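Local coordinates for protein putidaredoxin reductase (Pseudomonas putida, PDB 1Q1R) that probably uses its bound FAD to pass electrons from NADH to putidaredoxin, the iron-sulfur protein that supplies the cytochrome P450cam monooxygenase, at residues D68-A72 with Q73-L77; V93-S96 with D97-L101. All coordinates share one frame; numbering follows the deposited sequence.

Contact 1: D68-A72 with Q73-L77; sequences DAYAA and QNIQL
Leu77 lays its CD2 methyl over one face of the Tyr70 ring, a CH-pi contact with the carbon 4.0 Å from the ring centroid and nearest to Tyr70 CE2. The methyl lies only 15° off the ring normal, displaced toward the CD2-CE2 side. Tyr70 turns its ring to this place with CG beside the backbone N and anti to the carbonyl carbon (chi1 -65°). Ile75 adds its CG2 branch obliquely, 4.2 Å from Tyr70 CD2, so the ring receives one branch from each of two residues, of which Ile75 is buried like the tyrosine itself.

The backbone between them is a Schellman motif that ends the helix. Ile75 N reaches back to Tyr70 O at 2.7 Å in an almost straight bond (178° at the hydrogen), while Asn74 N binds Ala71 O at 3.0 Å from well above the carbonyl plane. Asn74, with positive phi, is the C-prime residue and reverses the chain into the strand. One residue earlier, Gln73 N still makes the regular helical bond to Ala69 O, at 2.9 Å, and the CB and CG of Gln73 fold against the same carbonyl oxygen.

Away from the tyrosine the packing thins: Ala71, Ala72 and Asn74 are exposed, and the CB of Ala71 and of Asn74 point away from the opposing segment. Arg24 of helix 14-25 binds the carbonyl oxygens of Gln73 and Asn74 just after the helix. Phe21 meets the Tyr70 ring edge-to-face, and Leu34 touches Tyr70, Ile75 and Leu77. Helix 67-72 thus leads into strand 75-78, outermost in the parallel sheet, beside strand 31-35 of the same beta-alpha-beta unit.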
loop_
_atom_site.group_PDB
_atom_site.type_symbol
_atom_site.label_atom_id
_atom_site.label_comp_id
_atom_site.label_asym_id
_atom_site.label_seq_id
_atom_site.Cartn_x
_atom_site.Cartn_y
_atom_site.Cartn_z
ATOM N N ASP A 68 10.336 -20.537 -12.557
ATOM C CA ASP A 68 11.079 -20.737 -13.799
ATOM C C ASP A 68 11.282 -19.429 -14.554
ATOM O O ASP A 68 12.283 -19.256 -15.249
ATOM C CB ASP A 68 10.358 -21.734 -14.715
ATOM C CG ASP A 68 10.328 -23.143 -14.145
ATOM O OD1 ASP A 68 11.372 -23.609 -13.643
ATOM O OD2 ASP A 68 9.259 -23.790 -14.213
ATOM N N ALA A 69 10.328 -18.512 -14.416
ATOM C CA ALA A 69 10.394 -17.224 -15.096
ATOM C C ALA A 69 11.709 -16.499 -14.844
ATOM O O ALA A 69 12.267 -15.886 -15.753
ATOM C CB ALA A 69 9.225 -16.345 -14.672
ATOM N N TYR A 70 12.208 -16.558 -13.616
ATOM C CA TYR A 70 13.463 -15.885 -13.305
ATOM C C TYR A 70 14.597 -16.471 -14.134
ATOM O O TYR A 70 15.379 -15.738 -14.730
ATOM C CB TYR A 70 13.795 -15.999 -11.815
ATOM C CG TYR A 70 12.807 -15.289 -10.917
ATOM C CD1 TYR A 70 11.583 -15.875 -10.598
ATOM C CD2 TYR A 70 13.078 -14.015 -10.420
ATOM C CE1 TYR A 70 10.653 -15.209 -9.806
ATOM C CE2 TYR A 70 12.155 -13.339 -9.628
ATOM C CZ TYR A 70 10.944 -13.944 -9.326
ATOM O OH TYR A 70 10.015 -13.284 -8.567
ATOM N N ALA A 71 14.673 -17.797 -14.174
ATOM C CA ALA A 71 15.712 -18.475 -14.938
ATOM C C ALA A 71 15.595 -18.142 -16.423
ATOM O O ALA A 71 16.581 -17.771 -17.067
ATOM C CB ALA A 71 15.613 -19.988 -14.728
ATOM N N ALA A 72 14.384 -18.273 -16.955
ATOM C CA ALA A 72 14.116 -18.003 -18.364
ATOM C C ALA A 72 14.475 -16.580 -18.785
ATOM O O ALA A 72 15.089 -16.378 -19.828
ATOM C CB ALA A 72 12.647 -18.281 -18.674
ATOM N N GLN A 73 14.085 -15.594 -17.983
ATOM C CA GLN A 73 14.379 -14.201 -18.296
ATOM C C GLN A 73 15.773 -13.813 -17.826
ATOM O O GLN A 73 16.166 -12.647 -17.889
ATOM C CB GLN A 73 13.338 -13.279 -17.655
ATOM C CG GLN A 73 11.962 -13.386 -18.286
ATOM C CD GLN A 73 11.995 -13.114 -19.777
ATOM O OE1 GLN A 73 12.422 -12.044 -20.217
ATOM N NE2 GLN A 73 11.546 -14.085 -20.564
ATOM N N ASN A 74 16.516 -14.806 -17.353
ATOM C CA ASN A 74 17.873 -14.601 -16.875
ATOM C C ASN A 74 17.967 -13.506 -15.813
ATOM O O ASN A 74 18.769 -12.576 -15.925
ATOM C CB ASN A 74 18.792 -14.267 -18.055
ATOM C CG ASN A 74 20.199 -14.797 -17.860
ATOM O OD1 ASN A 74 20.924 -14.367 -16.958
ATOM N ND2 ASN A 74 20.589 -15.746 -18.705
ATOM N N ILE A 75 17.128 -13.618 -14.788
ATOM C CA ILE A 75 17.135 -12.667 -13.685
ATOM C C ILE A 75 17.613 -13.444 -12.465
ATOM O O ILE A 75 16.978 -14.412 -12.050
ATOM C CB ILE A 75 15.727 -12.089 -13.407
ATOM C CG1 ILE A 75 15.279 -11.228 -14.593
ATOM C CG2 ILE A 75 15.744 -11.265 -12.120
ATOM C CD1 ILE A 75 13.916 -10.584 -14.411
ATOM N N GLN A 76 18.745 -13.030 -11.909
ATOM C CA GLN A 76 19.305 -13.708 -10.750
ATOM C C GLN A 76 18.600 -13.265 -9.475
ATOM O O GLN A 76 18.595 -12.084 -9.131
ATOM C CB GLN A 76 20.804 -13.418 -10.654
ATOM C CG GLN A 76 21.558 -13.724 -11.942
ATOM C CD GLN A 76 23.022 -13.345 -11.861
ATOM O OE1 GLN A 76 23.776 -13.904 -11.062
ATOM N NE2 GLN A 76 23.433 -12.389 -12.689
ATOM N N LEU A 77 17.998 -14.225 -8.783
ATOM C CA LEU A 77 17.284 -13.944 -7.548
ATOM C C LEU A 77 18.121 -14.423 -6.369
ATOM O O LEU A 77 18.451 -15.602 -6.264
ATOM C CB LEU A 77 15.924 -14.649 -7.565
ATOM C CG LEU A 77 14.976 -14.465 -6.378
ATOM C CD1 LEU A 77 14.665 -12.992 -6.175
ATOM C CD2 LEU A 77 13.699 -15.252 -6.638
#

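Contact 2: V93-S96 with D97-L101; sequences VILS and DGRAL
Leu95 lies alongside both Asp97 and Arg99 at the closed end of a two-stranded hairpin, its side chain pointing the same way as theirs. Its CB sits 3.0 Å from Asp97 OD1 and also close to Arg99 O. CG, set beside the backbone N and anti to the carbonyl carbon (chi1 -57°), remains over Arg99 O at 3.6 Å. At the tip, CD1 runs along the aliphatic part of Arg99, 3.9 Å from its CD, and makes a looser approach to Leu101 CG. Cutting the side chain back to an alanine here would probably leave the arginine methylenes without their apolar neighbour and open a gap beside Leu101.

The backbone that carries this side chain is firmly paired: Leu95 N gives Arg99 O a nearly straight bond (176° at the hydrogen), and Val93 and Leu101 exchange two bonds as an antiparallel hydrogen-bonded pair. On the face of Leu101, Val93 CG2 meets Leu101 CB at 3.5 Å. The other face carries the non-hydrogen-bonded pair Ile94 and Ala100, where Ile94 CD1 presses on Ala100 CB at 3.5 Å, tighter than usual for two carbons.

A type I turn from Leu95 to Gly98 closes the loop, with Gly98 N bound to Leu95 O; at the backbone angles of Gly98 (phi 94°) a CB would jam against the preceding carbonyl oxygen. Asp97 OD1 takes the N-H of Arg99 from above the carboxylate plane, at 3.0 Å from Arg99 N, forming an Asx turn. Strand 83-87 pairs with the other edge of strand 92-95, making this beta hairpin part of a three-stranded antiparallel sheet.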
loop_
_atom_site.group_PDB
_atom_site.type_symbol
_atom_site.label_atom_id
_atom_site.label_comp_id
_atom_site.label_asym_id
_atom_site.label_seq_id
_atom_site.Cartn_x
_atom_site.Cartn_y
_atom_site.Cartn_z
ATOM N N VAL A 93 27.343 -2.910 -3.446
ATOM C CA VAL A 93 26.405 -3.029 -2.345
ATOM C C VAL A 93 27.016 -4.111 -1.461
ATOM O O VAL A 93 27.482 -5.135 -1.962
ATOM C CB VAL A 93 24.994 -3.464 -2.819
ATOM C CG1 VAL A 93 24.316 -2.314 -3.555
ATOM C CG2 VAL A 93 25.094 -4.683 -3.722
ATOM N N ILE A 94 27.036 -3.873 -0.154
ATOM C CA ILE A 94 27.613 -4.834 0.773
ATOM C C ILE A 94 26.547 -5.697 1.428
ATOM O O ILE A 94 25.575 -5.185 1.982
ATOM C CB ILE A 94 28.417 -4.128 1.885
ATOM C CG1 ILE A 94 29.430 -3.159 1.262
ATOM C CG2 ILE A 94 29.119 -5.165 2.754
ATOM C CD1 ILE A 94 30.374 -3.795 0.266
ATOM N N LEU A 95 26.744 -7.011 1.364
ATOM C CA LEU A 95 25.810 -7.961 1.951
ATOM C C LEU A 95 26.206 -8.232 3.395
ATOM O O LEU A 95 27.351 -8.000 3.782
ATOM C CB LEU A 95 25.810 -9.260 1.141
ATOM C CG LEU A 95 25.483 -9.080 -0.345
ATOM C CD1 LEU A 95 25.403 -10.432 -1.029
ATOM C CD2 LEU A 95 24.164 -8.334 -0.490
ATOM N N SER A 96 25.260 -8.717 4.192
ATOM C CA SER A 96 25.525 -9.001 5.597
ATOM C C SER A 96 26.654 -10.008 5.806
ATOM O O SER A 96 27.297 -10.012 6.856
ATOM C CB SER A 96 24.255 -9.507 6.283
ATOM O OG SER A 96 23.739 -10.646 5.621
ATOM N N ASP A 97 26.898 -10.854 4.808
ATOM C CA ASP A 97 27.952 -11.864 4.896
ATOM C C ASP A 97 29.315 -11.279 4.530
ATOM O O ASP A 97 30.316 -11.992 4.498
ATOM C CB ASP A 97 27.638 -13.039 3.965
ATOM C CG ASP A 97 27.880 -12.708 2.504
ATOM O OD1 ASP A 97 27.516 -11.591 2.081
ATOM O OD2 ASP A 97 28.427 -13.563 1.773
ATOM N N GLY A 98 29.349 -9.980 4.252
ATOM C CA GLY A 98 30.600 -9.337 3.892
ATOM C C GLY A 98 30.820 -9.271 2.392
ATOM O O GLY A 98 31.680 -8.529 1.917
ATOM N N ARG A 99 30.045 -10.049 1.643
ATOM C CA ARG A 99 30.154 -10.076 0.187
ATOM C C ARG A 99 29.721 -8.738 -0.414
ATOM O O ARG A 99 28.867 -8.045 0.141
ATOM C CB ARG A 99 29.286 -11.203 -0.376
ATOM C CG ARG A 99 29.338 -11.343 -1.886
ATOM C CD ARG A 99 28.434 -12.476 -2.354
ATOM N NE ARG A 99 28.397 -12.584 -3.810
ATOM C CZ ARG A 99 27.634 -13.446 -4.476
ATOM N NH1 ARG A 99 26.839 -14.283 -3.819
ATOM N NH2 ARG A 99 27.662 -13.472 -5.804
ATOM N N ALA A 100 30.318 -8.381 -1.547
ATOM C CA ALA A 100 29.997 -7.127 -2.222
ATOM C C ALA A 100 29.640 -7.368 -3.685
ATOM O O ALA A 100 30.299 -8.149 -4.376
ATOM C CB ALA A 100 31.175 -6.164 -2.123
ATOM N N LEU A 101 28.593 -6.697 -4.152
ATOM C CA LEU A 101 28.153 -6.838 -5.535
ATOM C C LEU A 101 28.365 -5.527 -6.277
ATOM O O LEU A 101 27.966 -4.467 -5.793
ATOM C CB LEU A 101 26.672 -7.218 -5.590
ATOM C CG LEU A 101 26.234 -8.498 -4.875
ATOM C CD1 LEU A 101 24.723 -8.656 -5.010
ATOM C CD2 LEU A 101 26.957 -9.701 -5.464
#

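Contacts 1 and 2 follow one another along the chain in its pyridine nucleotide-disulphide oxidoreductase part, their centres about 21 Å apart. They do not touch, the nearest atoms being about 7 Å apart. Strand 31-35 connects them: its Leu34 faces contact 1, whereas the next residue, Val35, packs against Leu95 and Leu101 of contact 2. The parallel sheet and the small antiparallel sheet thus meet through neighbouring residues of one strand. The side chains of Leu95 and Leu77 stand about 7 Å and about 10 Å from the bound FAD, too far for direct contact.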